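Local coordinates for TT1696 protein (Thermus thermophilus, PDB 1UFB) that is of unknown function but forms an all-helical HEPN domain, assembles as a pair of subunits and may bind DNA, at residues Q10-L15 against K118-V123; F32-A37 against D114-I119; D83-P88 against A109-D114. All coordinates share one frame; numbering follows the deposited sequence.

Contact 1 of 3, residues Q10-L15 against K118-V123; sequences QARHNL and KILAFV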
loop_
_atom_site.group_PDB
_atom_site.type_symbol
_atom_site.label_atom_id
_atom_site.label_comp_id
_atom_site.label_asym_id
_atom_site.label_seq_id
_atom_site.Cartn_x
_atom_site.Cartn_y
_atom_site.Cartn_z
ATOM N N GLN A 10 -11.316 -0.927 -9.196
ATOM C CA GLN A 10 -10.075 -0.917 -8.388
ATOM C C GLN A 10 -10.275 -1.709 -7.104
ATOM O O GLN A 10 -9.383 -2.444 -6.678
ATOM C CB GLN A 10 -9.724 0.518 -8.013
ATOM C CG GLN A 10 -8.343 0.637 -7.309
ATOM C CD GLN A 10 -7.197 0.108 -8.175
ATOM O OE1 GLN A 10 -7.123 0.398 -9.383
ATOM N NE2 GLN A 10 -6.263 -0.649 -7.553
ATOM N N ALA A 11 -11.439 -1.522 -6.459
ATOM C CA ALA A 11 -11.714 -2.225 -5.188
ATOM C C ALA A 11 -11.680 -3.728 -5.418
ATOM O O ALA A 11 -11.067 -4.480 -4.629
ATOM C CB ALA A 11 -13.136 -1.799 -4.661
ATOM N N ARG A 12 -12.357 -4.179 -6.497
ATOM C CA ARG A 12 -12.369 -5.632 -6.826
ATOM C C ARG A 12 -10.932 -6.074 -7.128
ATOM O O ARG A 12 -10.490 -7.149 -6.704
ATOM C CB ARG A 12 -13.317 -5.949 -8.022
ATOM C CG ARG A 12 -14.853 -5.911 -7.653
ATOM C CD ARG A 12 -15.753 -6.347 -8.816
ATOM N NE ARG A 12 -15.607 -5.430 -9.966
ATOM C CZ ARG A 12 -16.462 -4.421 -10.214
ATOM N NH1 ARG A 12 -17.498 -4.246 -9.382
ATOM N NH2 ARG A 12 -16.302 -3.589 -11.269
ATOM N N HIS A 13 -10.186 -5.262 -7.860
ATOM C CA HIS A 13 -8.772 -5.647 -8.141
ATOM C C HIS A 13 -7.943 -5.767 -6.840
ATOM O O HIS A 13 -7.097 -6.667 -6.663
ATOM C CB HIS A 13 -8.085 -4.611 -9.083
ATOM C CG HIS A 13 -6.639 -4.936 -9.377
ATOM N ND1 HIS A 13 -5.584 -4.413 -8.646
ATOM C CD2 HIS A 13 -6.078 -5.834 -10.236
ATOM C CE1 HIS A 13 -4.449 -4.976 -9.031
ATOM N NE2 HIS A 13 -4.717 -5.841 -9.993
ATOM N N ASN A 14 -8.133 -4.788 -5.950
ATOM C CA ASN A 14 -7.431 -4.813 -4.661
ATOM C C ASN A 14 -7.828 -6.080 -3.899
ATOM O O ASN A 14 -6.964 -6.700 -3.264
ATOM C CB ASN A 14 -7.841 -3.562 -3.780
ATOM C CG ASN A 14 -7.290 -2.229 -4.317
ATOM O OD1 ASN A 14 -7.724 -1.134 -3.858
ATOM N ND2 ASN A 14 -6.316 -2.291 -5.235
ATOM N N LEU A 15 -9.120 -6.456 -3.924
ATOM C CA LEU A 15 -9.549 -7.664 -3.186
ATOM C C LEU A 15 -8.911 -8.894 -3.875
ATOM O O LEU A 15 -8.471 -9.805 -3.200
ATOM C CB LEU A 15 -11.086 -7.783 -3.132
ATOM C CG LEU A 15 -11.590 -8.825 -2.094
ATOM C CD1 LEU A 15 -11.062 -8.549 -0.681
ATOM C CD2 LEU A 15 -13.145 -8.788 -2.041
ATOM N N LYS A 118 -17.601 -7.990 2.674
ATOM C CA LYS A 118 -18.888 -7.431 3.180
ATOM C C LYS A 118 -19.057 -5.975 2.756
ATOM O O LYS A 118 -20.162 -5.521 2.340
ATOM C CB LYS A 118 -18.919 -7.454 4.707
ATOM C CG LYS A 118 -18.946 -8.793 5.329
ATOM C CD LYS A 118 -19.208 -8.588 6.812
ATOM C CE LYS A 118 -18.933 -9.869 7.604
ATOM N NZ LYS A 118 -19.216 -9.614 9.094
ATOM N N ILE A 119 -17.957 -5.219 2.836
ATOM C CA ILE A 119 -18.011 -3.811 2.441
ATOM C C ILE A 119 -18.305 -3.681 0.948
ATOM O O ILE A 119 -19.180 -2.885 0.537
ATOM C CB ILE A 119 -16.689 -3.080 2.763
ATOM C CG1 ILE A 119 -16.431 -3.100 4.290
ATOM C CG2 ILE A 119 -16.734 -1.634 2.206
ATOM C CD1 ILE A 119 -17.265 -2.149 5.121
ATOM N N LEU A 120 -17.581 -4.454 0.136
ATOM C CA LEU A 120 -17.759 -4.450 -1.315
ATOM C C LEU A 120 -19.193 -4.816 -1.690
ATOM O O LEU A 120 -19.801 -4.174 -2.585
ATOM C CB LEU A 120 -16.854 -5.510 -1.965
ATOM C CG LEU A 120 -15.736 -4.852 -2.755
ATOM C CD1 LEU A 120 -16.383 -4.056 -3.942
ATOM C CD2 LEU A 120 -14.949 -3.929 -1.747
ATOM N N ALA A 121 -19.723 -5.812 -1.000
ATOM C CA ALA A 121 -21.105 -6.311 -1.353
ATOM C C ALA A 121 -22.147 -5.253 -1.003
ATOM O O ALA A 121 -23.088 -5.036 -1.748
ATOM C CB ALA A 121 -21.390 -7.646 -0.623
ATOM N N PHE A 122 -21.957 -4.595 0.126
ATOM C CA PHE A 122 -22.843 -3.499 0.580
ATOM C C PHE A 122 -22.755 -2.402 -0.501
ATOM O O PHE A 122 -23.771 -1.902 -1.015
ATOM C CB PHE A 122 -22.346 -3.012 1.960
ATOM C CG PHE A 122 -22.835 -1.641 2.375
ATOM C CD1 PHE A 122 -24.090 -1.465 2.952
ATOM C CD2 PHE A 122 -22.009 -0.514 2.191
ATOM C CE1 PHE A 122 -24.523 -0.188 3.329
ATOM C CE2 PHE A 122 -22.439 0.771 2.568
ATOM C CZ PHE A 122 -23.694 0.932 3.134
ATOM N N VAL A 123 -21.540 -2.031 -0.892
ATOM C CA VAL A 123 -21.412 -1.013 -1.918
ATOM C C VAL A 123 -22.073 -1.438 -3.258
ATOM O O VAL A 123 -22.757 -0.635 -3.926
ATOM C CB VAL A 123 -19.905 -0.675 -2.160
ATOM C CG1 VAL A 123 -19.767 0.108 -3.470
ATOM C CG2 VAL A 123 -19.366 0.176 -0.968
#

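Contact 2 of 3, residues F32-A37 against D114-I119; sequences FAAQQA and DLAQKI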
loop_
_atom_site.group_PDB
_atom_site.type_symbol
_atom_site.label_atom_id
_atom_site.label_comp_id
_atom_site.label_asym_id
_atom_site.label_seq_id
_atom_site.Cartn_x
_atom_site.Cartn_y
_atom_site.Cartn_z
ATOM N N PHE A 32 -3.473 -5.311 4.273
ATOM C CA PHE A 32 -3.435 -3.946 3.738
ATOM C C PHE A 32 -4.301 -3.864 2.457
ATOM O O PHE A 32 -5.145 -2.968 2.299
ATOM C CB PHE A 32 -1.972 -3.583 3.434
ATOM C CG PHE A 32 -1.829 -2.249 2.733
ATOM C CD1 PHE A 32 -2.031 -1.082 3.464
ATOM C CD2 PHE A 32 -1.528 -2.177 1.363
ATOM C CE1 PHE A 32 -1.926 0.166 2.856
ATOM C CE2 PHE A 32 -1.412 -0.902 0.705
ATOM C CZ PHE A 32 -1.616 0.254 1.470
ATOM N N ALA A 33 -4.141 -4.842 1.572
ATOM C CA ALA A 33 -4.896 -4.856 0.336
ATOM C C ALA A 33 -6.384 -4.968 0.641
ATOM O O ALA A 33 -7.163 -4.388 -0.050
ATOM C CB ALA A 33 -4.379 -6.005 -0.639
ATOM N N ALA A 34 -6.786 -5.677 1.698
ATOM C CA ALA A 34 -8.200 -5.761 2.037
ATOM C C ALA A 34 -8.701 -4.387 2.508
ATOM O O ALA A 34 -9.810 -3.929 2.163
ATOM C CB ALA A 34 -8.423 -6.823 3.158
ATOM N N GLN A 35 -7.927 -3.726 3.363
ATOM C CA GLN A 35 -8.381 -2.367 3.771
ATOM C C GLN A 35 -8.486 -1.469 2.478
ATOM O O GLN A 35 -9.414 -0.641 2.365
ATOM C CB GLN A 35 -7.351 -1.726 4.753
ATOM C CG GLN A 35 -7.661 -0.259 5.195
ATOM C CD GLN A 35 -7.285 0.805 4.114
ATOM O OE1 GLN A 35 -6.430 0.562 3.270
ATOM N NE2 GLN A 35 -7.916 2.032 4.194
ATOM N N GLN A 36 -7.550 -1.640 1.537
ATOM C CA GLN A 36 -7.558 -0.824 0.326
ATOM C C GLN A 36 -8.781 -1.133 -0.542
ATOM O O GLN A 36 -9.331 -0.230 -1.215
ATOM C CB GLN A 36 -6.260 -1.044 -0.477
ATOM C CG GLN A 36 -5.029 -0.353 0.119
ATOM C CD GLN A 36 -5.129 1.172 -0.043
ATOM O OE1 GLN A 36 -5.531 1.962 0.900
ATOM N NE2 GLN A 36 -4.774 1.614 -1.235
ATOM N N ALA A 37 -9.199 -2.421 -0.548
ATOM C CA ALA A 37 -10.417 -2.792 -1.307
ATOM C C ALA A 37 -11.596 -2.068 -0.682
ATOM O O ALA A 37 -12.404 -1.454 -1.393
ATOM C CB ALA A 37 -10.667 -4.295 -1.237
ATOM N N ASP A 114 -12.732 -11.366 4.393
ATOM C CA ASP A 114 -14.158 -11.507 4.663
ATOM C C ASP A 114 -14.807 -10.155 4.924
ATOM O O ASP A 114 -15.922 -9.856 4.416
ATOM C CB ASP A 114 -14.392 -12.370 5.922
ATOM C CG ASP A 114 -14.089 -13.850 5.696
ATOM O OD1 ASP A 114 -14.021 -14.289 4.528
ATOM O OD2 ASP A 114 -13.931 -14.563 6.704
ATOM N N LEU A 115 -14.137 -9.347 5.737
ATOM C CA LEU A 115 -14.670 -8.026 6.106
ATOM C C LEU A 115 -14.710 -7.088 4.882
ATOM O O LEU A 115 -15.676 -6.344 4.678
ATOM C CB LEU A 115 -13.820 -7.425 7.271
ATOM C CG LEU A 115 -13.827 -8.268 8.569
ATOM C CD1 LEU A 115 -12.929 -7.615 9.644
ATOM C CD2 LEU A 115 -15.270 -8.363 9.078
ATOM N N ALA A 116 -13.669 -7.134 4.074
ATOM C CA ALA A 116 -13.642 -6.293 2.894
ATOM C C ALA A 116 -14.723 -6.727 1.919
ATOM O O ALA A 116 -15.399 -5.865 1.282
ATOM C CB ALA A 116 -12.253 -6.338 2.213
ATOM N N GLN A 117 -14.925 -8.044 1.811
ATOM C CA GLN A 117 -15.992 -8.522 0.909
ATOM C C GLN A 117 -17.366 -8.015 1.368
ATOM O O GLN A 117 -18.220 -7.633 0.550
ATOM C CB GLN A 117 -15.963 -10.077 0.835
ATOM C CG GLN A 117 -17.126 -10.622 0.124
ATOM C CD GLN A 117 -17.244 -10.049 -1.300
ATOM O OE1 GLN A 117 -16.241 -9.779 -1.978
ATOM N NE2 GLN A 117 -18.471 -9.887 -1.756
ATOM N N LYS A 118 -17.601 -7.990 2.674
ATOM C CA LYS A 118 -18.888 -7.431 3.180
ATOM C C LYS A 118 -19.057 -5.975 2.756
ATOM O O LYS A 118 -20.162 -5.521 2.340
ATOM C CB LYS A 118 -18.919 -7.454 4.707
ATOM C CG LYS A 118 -18.946 -8.793 5.329
ATOM C CD LYS A 118 -19.208 -8.588 6.812
ATOM C CE LYS A 118 -18.933 -9.869 7.604
ATOM N NZ LYS A 118 -19.216 -9.614 9.094
ATOM N N ILE A 119 -17.957 -5.219 2.836
ATOM C CA ILE A 119 -18.011 -3.811 2.441
ATOM C C ILE A 119 -18.305 -3.681 0.948
ATOM O O ILE A 119 -19.180 -2.885 0.537
ATOM C CB ILE A 119 -16.689 -3.080 2.763
ATOM C CG1 ILE A 119 -16.431 -3.100 4.290
ATOM C CG2 ILE A 119 -16.734 -1.634 2.206
ATOM C CD1 ILE A 119 -17.265 -2.149 5.121
#

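Contact 3 of 3, residues D83-P88 against A109-D114; sequences DKYYIP and AEEALD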
loop_
_atom_site.group_PDB
_atom_site.type_symbol
_atom_site.label_atom_id
_atom_site.label_comp_id
_atom_site.label_asym_id
_atom_site.label_seq_id
_atom_site.Cartn_x
_atom_site.Cartn_y
_atom_site.Cartn_z
ATOM N N ASP A 83 -9.462 -0.746 9.751
ATOM C CA ASP A 83 -8.785 0.537 9.900
ATOM C C ASP A 83 -7.420 0.414 10.501
ATOM O O ASP A 83 -6.538 1.213 10.238
ATOM C CB ASP A 83 -9.674 1.541 10.679
ATOM C CG ASP A 83 -10.684 2.243 9.749
ATOM O OD1 ASP A 83 -10.558 2.008 8.518
ATOM O OD2 ASP A 83 -11.583 3.018 10.210
ATOM N N LYS A 84 -7.225 -0.637 11.247
ATOM C CA LYS A 84 -5.921 -0.922 11.836
ATOM C C LYS A 84 -4.973 -1.553 10.830
ATOM O O LYS A 84 -3.837 -1.871 11.185
ATOM C CB LYS A 84 -6.055 -1.919 12.965
ATOM C CG LYS A 84 -7.050 -1.463 14.007
ATOM C CD LYS A 84 -6.663 -0.099 14.581
ATOM C CE LYS A 84 -7.134 -0.055 16.033
ATOM N NZ LYS A 84 -7.377 -1.472 16.504
ATOM N N TYR A 85 -5.411 -1.756 9.586
ATOM C CA TYR A 85 -4.514 -2.391 8.590
ATOM C C TYR A 85 -3.907 -1.417 7.575
ATOM O O TYR A 85 -3.162 -1.866 6.695
ATOM C CB TYR A 85 -5.245 -3.512 7.830
ATOM C CG TYR A 85 -5.725 -4.647 8.758
ATOM C CD1 TYR A 85 -6.879 -5.395 8.455
ATOM C CD2 TYR A 85 -5.002 -4.979 9.898
ATOM C CE1 TYR A 85 -7.314 -6.473 9.281
ATOM C CE2 TYR A 85 -5.419 -6.072 10.731
ATOM C CZ TYR A 85 -6.577 -6.801 10.399
ATOM O OH TYR A 85 -7.003 -7.902 11.133
ATOM N N TYR A 86 -4.264 -0.126 7.644
ATOM C CA TYR A 86 -3.701 0.801 6.680
ATOM C C TYR A 86 -2.189 1.068 6.949
ATOM O O TYR A 86 -1.343 0.925 6.068
ATOM C CB TYR A 86 -4.525 2.106 6.651
ATOM C CG TYR A 86 -3.908 3.145 5.751
ATOM C CD1 TYR A 86 -3.845 2.957 4.352
ATOM C CD2 TYR A 86 -3.238 4.263 6.326
ATOM C CE1 TYR A 86 -3.089 3.901 3.524
ATOM C CE2 TYR A 86 -2.512 5.143 5.560
ATOM C CZ TYR A 86 -2.441 4.973 4.177
ATOM O OH TYR A 86 -1.758 5.945 3.511
ATOM N N ILE A 87 -1.844 1.405 8.180
ATOM C CA ILE A 87 -0.462 1.680 8.495
ATOM C C ILE A 87 0.353 0.530 9.172
ATOM O O ILE A 87 1.441 0.196 8.699
ATOM C CB ILE A 87 -0.341 3.051 9.344
ATOM C CG1 ILE A 87 -0.237 4.239 8.339
ATOM C CG2 ILE A 87 0.983 3.065 10.225
ATOM C CD1 ILE A 87 -0.550 5.705 8.908
ATOM N N PRO A 88 -0.185 -0.114 10.236
ATOM C CA PRO A 88 0.530 -1.196 10.950
ATOM C C PRO A 88 0.973 -2.393 10.155
ATOM O O PRO A 88 1.923 -3.069 10.515
ATOM C CB PRO A 88 -0.433 -1.560 12.123
ATOM C CG PRO A 88 -1.123 -0.151 12.416
ATOM C CD PRO A 88 -1.442 0.238 10.930
ATOM N N ALA A 109 -5.734 -12.459 7.990
ATOM C CA ALA A 109 -5.887 -12.006 6.612
ATOM C C ALA A 109 -7.126 -12.616 6.003
ATOM O O ALA A 109 -7.810 -11.959 5.206
ATOM C CB ALA A 109 -4.591 -12.405 5.766
ATOM N N GLU A 110 -7.467 -13.902 6.308
ATOM C CA GLU A 110 -8.749 -14.392 5.700
ATOM C C GLU A 110 -9.933 -13.634 6.268
ATOM O O GLU A 110 -10.898 -13.283 5.560
ATOM C CB GLU A 110 -8.944 -15.958 5.853
ATOM C CG GLU A 110 -7.805 -16.700 5.148
ATOM C CD GLU A 110 -7.985 -18.224 5.069
ATOM O OE1 GLU A 110 -9.003 -18.699 5.584
ATOM O OE2 GLU A 110 -7.093 -18.887 4.490
ATOM N N GLU A 111 -9.867 -13.344 7.561
ATOM C CA GLU A 111 -10.929 -12.557 8.169
ATOM C C GLU A 111 -10.948 -11.153 7.495
ATOM O O GLU A 111 -12.018 -10.607 7.155
ATOM C CB GLU A 111 -10.690 -12.391 9.670
ATOM C CG GLU A 111 -11.686 -11.392 10.253
ATOM C CD GLU A 111 -11.374 -11.160 11.702
ATOM O OE1 GLU A 111 -10.369 -10.435 12.034
ATOM O OE2 GLU A 111 -12.154 -11.755 12.495
ATOM N N ALA A 112 -9.754 -10.601 7.234
ATOM C CA ALA A 112 -9.690 -9.277 6.586
ATOM C C ALA A 112 -10.375 -9.327 5.215
ATOM O O ALA A 112 -11.145 -8.409 4.863
ATOM C CB ALA A 112 -8.221 -8.822 6.499
ATOM N N LEU A 113 -10.116 -10.391 4.440
ATOM C CA LEU A 113 -10.808 -10.544 3.142
ATOM C C LEU A 113 -12.310 -10.645 3.359
ATOM O O LEU A 113 -13.078 -10.057 2.624
ATOM C CB LEU A 113 -10.348 -11.801 2.376
ATOM C CG LEU A 113 -8.949 -11.775 1.754
ATOM C CD1 LEU A 113 -8.492 -13.191 1.450
ATOM C CD2 LEU A 113 -8.980 -11.019 0.479
ATOM N N ASP A 114 -12.732 -11.366 4.393
ATOM C CA ASP A 114 -14.158 -11.507 4.663
ATOM C C ASP A 114 -14.807 -10.155 4.924
ATOM O O ASP A 114 -15.922 -9.856 4.416
ATOM C CB ASP A 114 -14.392 -12.370 5.922
ATOM C CG ASP A 114 -14.089 -13.850 5.696
ATOM O OD1 ASP A 114 -14.021 -14.289 4.528
ATOM O OD2 ASP A 114 -13.931 -14.563 6.704
HETATM O O HOH W 1 -8.697 -9.512 10.304
#

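Contact 1 of 3, residues Q10-L15 against K118-V123
The backbones come closest at A11 and L120, whose CA atoms lie 7.5 Å apart where helix 4-24 and helix 106-126 run past each other in opposite directions. Most of the gap is filled by L120. Its isobutyl fork points at A11 and opens over the methyl, with both branches touching: A11 CB is 4.0 Å from L120 CD1, and the distance from A11 CB to L120 CD2 is also 4.0 Å. The fork gets there through a chi1 of -110°, off the staggered positions, while chi2 at -65° is ordinary. CD1 also meets the start of the arginine chain, with R12 CG 4.4 Å from L120 CD1; this is the aliphatic part of R12, and the guanidinium goes on toward E124 in a long, weak ion pair. L15 is directed toward the same helix but lands just beyond this segment, on L113, A116 and Q117. Helix 27-48 closes the junction, since A41 packs against both A11 and L120. The far flank of 10-15 belongs to the dimer: Q10 OE1 takes a hydrogen bond from the backbone N of A101 of the second subunit, and the rings of H13 and W29 of that subunit meet. Chemically, the contact between the two segments is purely apolar, so its hold rests on van der Waals fit and the exclusion of water, with charge confined to its border.

Contact 2 of 3, residues F32-A37 against D114-I119
A116 presses its single methyl into the notch between A34 and A37 on helix 27-48, one turn of helix apart. That methyl is the hub of the contact: A116 CB lies 4.0 Å from A34 CB and 4.3 Å from A37 CB. Across the two segments, its nearest atom is a backbone carbonyl oxygen, with A34 O only 3.4 Å from A116 CB. With nothing larger than methyls between them, the helices run backbone against backbone, and the CA atoms of A34 and A116 are 5.5 Å apart.

The next shell shows how the larger side chains are turned out of the junction. I119 sets off toward helix 27-48, but its tip bends along it to pack on A38 and L42. L115 leaves at the flank for A78, V81 and L82 of helix 73-83. Behind the notch, F32 and Q35 leave helix 27-48 on other sides: Q36 CG lies over one face of the F32 ring, 3.6 Å above its plane, and Q35 NE2 donates a hydrogen bond to E39 OE1. A33 faces helix 4-24 through H17 and A18, and W29 of the second subunit packs on it too. A112, one turn before A116, also packs on A34, and L15 of helix 4-24 covers A116 from another helix.

Close packing through alanines, deep in the chain and with the long helices laid together, is one of the helix pairings in the core of this helical bundle, consistent with its HEPN family assignment.

Contact 3 of 3, residues D83-P88 against A109-D114
In this HEPN helical bundle, the type I beta turn from D83 to Y86, at the C-terminal side of helix 73-83, lays one aromatic residue, Y85, against helix 106-126. With chi1 at -61°, CG lies anti to the carbonyl carbon, which sends the ring across to A112. The CD1-CE1 bond of the ring does the touching: Y85 CE1 is 3.8 Å from A112 CB, and Y85 CD1 follows at 4.2 Å from the same methyl, which approaches the ring obliquely. C31 of helix 27-48 and Y104 are further neighbours of the ring, so its hydrocarbon part is buried among helices and loop. The turn is tied down on its own side as well, since Y85 O accepts a hydrogen bond from T89 OG1, and the D83 carboxylate holds the backbone N atoms of I58 and L59.

The phenol end reaches a more polar, exposed border at E111. E111 stretches out, chi1 171° and chi2 -176°, yet Y85 OH and E111 OE1 stay 4.3 Å apart, and one water in the plane of the ring bridges them. It accepts from the hydroxyl, Y85 OH to water oxygen being 2.5 Å, and donates to the carboxylate, with E111 OE1 2.6 Å from that oxygen.

Overall arrangement
Helix 106-126 is common to all three contacts, meeting helix 4-24 in contact 1, helix 27-48 in contact 2 and the turn after helix 73-83 in contact 3. All three are buried, contact 2 wholly so, its centre about 4 Å from that of the chain, whereas R12 is partly exposed at contact 1 and E111 exposed at contact 3. Contacts 1 and 3 lie on opposite sides of the chain's centre. Alanine methyls packed on each other and on backbone give way to a leucine fork bordered by an arginine, and to a tyrosine with a water bridge at contact 3. L15 and L113 join contacts 1 and 3 directly, while F32 touches the backbone of 85-86.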